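Local structure of SaTIE-TED (Staphylococcus aureus, 6FX6) at residues Lys70-Ala73 against Leu74-Lys77. The protein is of unknown function but, as the thioester domain of a cell-wall-anchored surface protein, probably serves in covalent adhesion to host molecules. Sequence-based numbering, arbitrary orientation.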
ATOM      1  N   LYS A  70      11.841   8.476 -10.292  1.00 71.23           N
ATOM      2  CA  LYS A  70      12.238   9.638  -9.496  1.00 75.13           C
ATOM      3  C   LYS A  70      11.067  10.245  -8.714  1.00 73.96           C
ATOM      4  O   LYS A  70      11.221  10.591  -7.542  1.00 73.26           O
ATOM      5  CB  LYS A  70      12.859  10.716 -10.391  1.00 81.94           C
ATOM      6  CG  LYS A  70      14.217  10.347 -10.966  1.00 84.14           C
ATOM      7  CD  LYS A  70      14.834  11.519 -11.723  1.00 89.78           C
ATOM      8  CE  LYS A  70      16.345  11.589 -11.553  1.00 93.55           C
ATOM      9  NZ  LYS A  70      16.896  12.882 -12.052  1.00100.92           N
ATOM     10  N   ASP A  71       9.911  10.369  -9.370  1.00 72.87           N
ATOM     11  CA  ASP A  71       8.733  11.041  -8.794  1.00 72.04           C
ATOM     12  C   ASP A  71       8.175  10.279  -7.585  1.00 67.62           C
ATOM     13  O   ASP A  71       7.699   9.144  -7.718  1.00 64.30           O
ATOM     14  CB  ASP A  71       7.643  11.215  -9.864  1.00 73.38           C
ATOM     15  CG  ASP A  71       6.542  12.176  -9.436  1.00 76.64           C
ATOM     16  OD1 ASP A  71       6.772  13.408  -9.463  1.00 86.66           O
ATOM     17  OD2 ASP A  71       5.439  11.703  -9.089  1.00 72.33           O
ATOM     18  N   GLN A  72       8.237  10.911  -6.413  1.00 66.52           N
ATOM     19  CA  GLN A  72       7.837  10.276  -5.151  1.00 65.07           C
ATOM     20  C   GLN A  72       6.327  10.041  -5.053  1.00 62.06           C
ATOM     21  O   GLN A  72       5.901   9.025  -4.506  1.00 60.11           O
ATOM     22  CB  GLN A  72       8.335  11.096  -3.945  1.00 70.35           C
ATOM     23  CG  GLN A  72       8.066  10.437  -2.592  1.00 70.28           C
ATOM     24  CD  GLN A  72       8.923  10.973  -1.454  1.00 73.85           C
ATOM     25  OE1 GLN A  72       9.552  12.029  -1.558  1.00 81.00           O
ATOM     26  NE2 GLN A  72       8.942  10.238  -0.350  1.00 74.53           N
ATOM     27  N   ALA A  73       5.526  10.969  -5.575  1.00 65.06           N
ATOM     28  CA  ALA A  73       4.065  10.811  -5.601  1.00 63.03           C
ATOM     29  C   ALA A  73       3.643   9.569  -6.389  1.00 60.61           C
ATOM     30  O   ALA A  73       2.710   8.871  -5.990  1.00 56.49           O
ATOM     31  CB  ALA A  73       3.397  12.055  -6.173  1.00 65.41           C
ATOM     32  N   LEU A  74       4.337   9.303  -7.496  1.00 62.07           N
ATOM     33  CA  LEU A  74       4.138   8.075  -8.270  1.00 61.05           C
ATOM     34  C   LEU A  74       4.563   6.841  -7.465  1.00 55.64           C
ATOM     35  O   LEU A  74       3.796   5.884  -7.361  1.00 55.68           O
ATOM     36  CB  LEU A  74       4.902   8.140  -9.601  1.00 64.47           C
ATOM     37  CG  LEU A  74       4.834   6.926 -10.540  1.00 63.63           C
ATOM     38  CD1 LEU A  74       3.396   6.541 -10.854  1.00 63.28           C
ATOM     39  CD2 LEU A  74       5.602   7.208 -11.824  1.00 66.58           C
ATOM     40  N   ARG A  75       5.771   6.872  -6.897  1.00 54.30           N
ATOM     41  CA  ARG A  75       6.258   5.776  -6.042  1.00 52.54           C
ATOM     42  C   ARG A  75       5.290   5.473  -4.903  1.00 50.56           C
ATOM     43  O   ARG A  75       5.001   4.309  -4.630  1.00 49.02           O
ATOM     44  CB  ARG A  75       7.631   6.087  -5.443  1.00 55.07           C
ATOM     45  CG  ARG A  75       8.806   5.902  -6.390  1.00 58.11           C
ATOM     46  CD  ARG A  75      10.103   5.689  -5.617  1.00 60.33           C
ATOM     47  NE  ARG A  75      10.289   6.664  -4.538  1.00 62.13           N
ATOM     48  CZ  ARG A  75      10.701   7.925  -4.690  1.00 68.33           C
ATOM     49  NH1 ARG A  75      10.990   8.427  -5.893  1.00 72.05           N
ATOM     50  NH2 ARG A  75      10.823   8.707  -3.618  1.00 69.92           N
ATOM     51  N   ASN A  76       4.806   6.528  -4.250  1.00 52.06           N
ATOM     52  CA  ASN A  76       3.771   6.410  -3.218  1.00 52.35           C
ATOM     53  C   ASN A  76       2.521   5.756  -3.765  1.00 47.06           C
ATOM     54  O   ASN A  76       2.058   4.770  -3.209  1.00 44.77           O
ATOM     55  CB  ASN A  76       3.401   7.779  -2.615  1.00 57.53           C
ATOM     56  CG  ASN A  76       4.178   8.094  -1.352  1.00 65.93           C
ATOM     57  OD1 ASN A  76       4.891   9.097  -1.281  1.00 73.87           O
ATOM     58  ND2 ASN A  76       4.035   7.239  -0.339  1.00 69.33           N
ATOM     59  N   LYS A  77       1.997   6.284  -4.869  1.00 49.19           N
ATOM     60  CA  LYS A  77       0.753   5.762  -5.445  1.00 49.12           C
ATOM     61  C   LYS A  77       0.876   4.285  -5.846  1.00 41.62           C
ATOM     62  O   LYS A  77      -0.024   3.492  -5.566  1.00 38.26           O
ATOM     63  CB  LYS A  77       0.276   6.616  -6.626  1.00 54.27           C
ATOM     64  CG  LYS A  77      -1.212   6.471  -6.917  1.00 59.95           C
ATOM     65  CD  LYS A  77      -1.781   7.690  -7.637  1.00 70.94           C
ATOM     66  CE  LYS A  77      -3.304   7.674  -7.644  1.00 75.20           C
ATOM     67  NZ  LYS A  77      -3.880   8.964  -8.120  1.00 81.31           N
TER
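Arg75 folds back along the first turn of helix 72-87 and sets its guanidinium against Gln72 and the carbonyl of Lys70. Its CB sits 3.5 Å from Gln72 O. Arg75 CG follows, 3.7 Å from Asp71 O; that same carbonyl accepts a hydrogen bond from the backbone N of Arg75, the first i to i+4 bond here. A bend at chi3 then turns the chain toward Lys70. One guanidinium face lies over Gln72 CA, offset toward the rim of the group, while NH2 passes 3.4 Å from Gln72 CG, close to the aliphatic part of that extended side chain. NH1 finishes at Lys70 O, 2.7 Å away near the guanidinium plane, yet the bond is weak because the N-H points well off line (129°); NH1 also donates to Phe69 O, its stronger partner.

Asp71, just before the helix, is the N-cap. Its OD2 accepts a hydrogen bond from Leu74 N at 3.1 Å, on its anti side and 24° out of the carboxylate plane; chi1 of -167° swings the carboxylate beside its own carbonyl carbon, where it can reach that amide. Further along, Gln72 O accepts Asn76 N and Ala73 O accepts Lys77 N, so regular helical bonding is established at once. Phe226, distant in sequence, touches both Gln72 and Asn76.

The chemistry is that of a helix start held by two side chains: a carboxylate at the cap satisfies an amide of the first turn, and its negative charge should suit the helix dipole, while the arginine, through Phe69 O and more weakly Lys70 O, ties the preceding loop to the helix it enters.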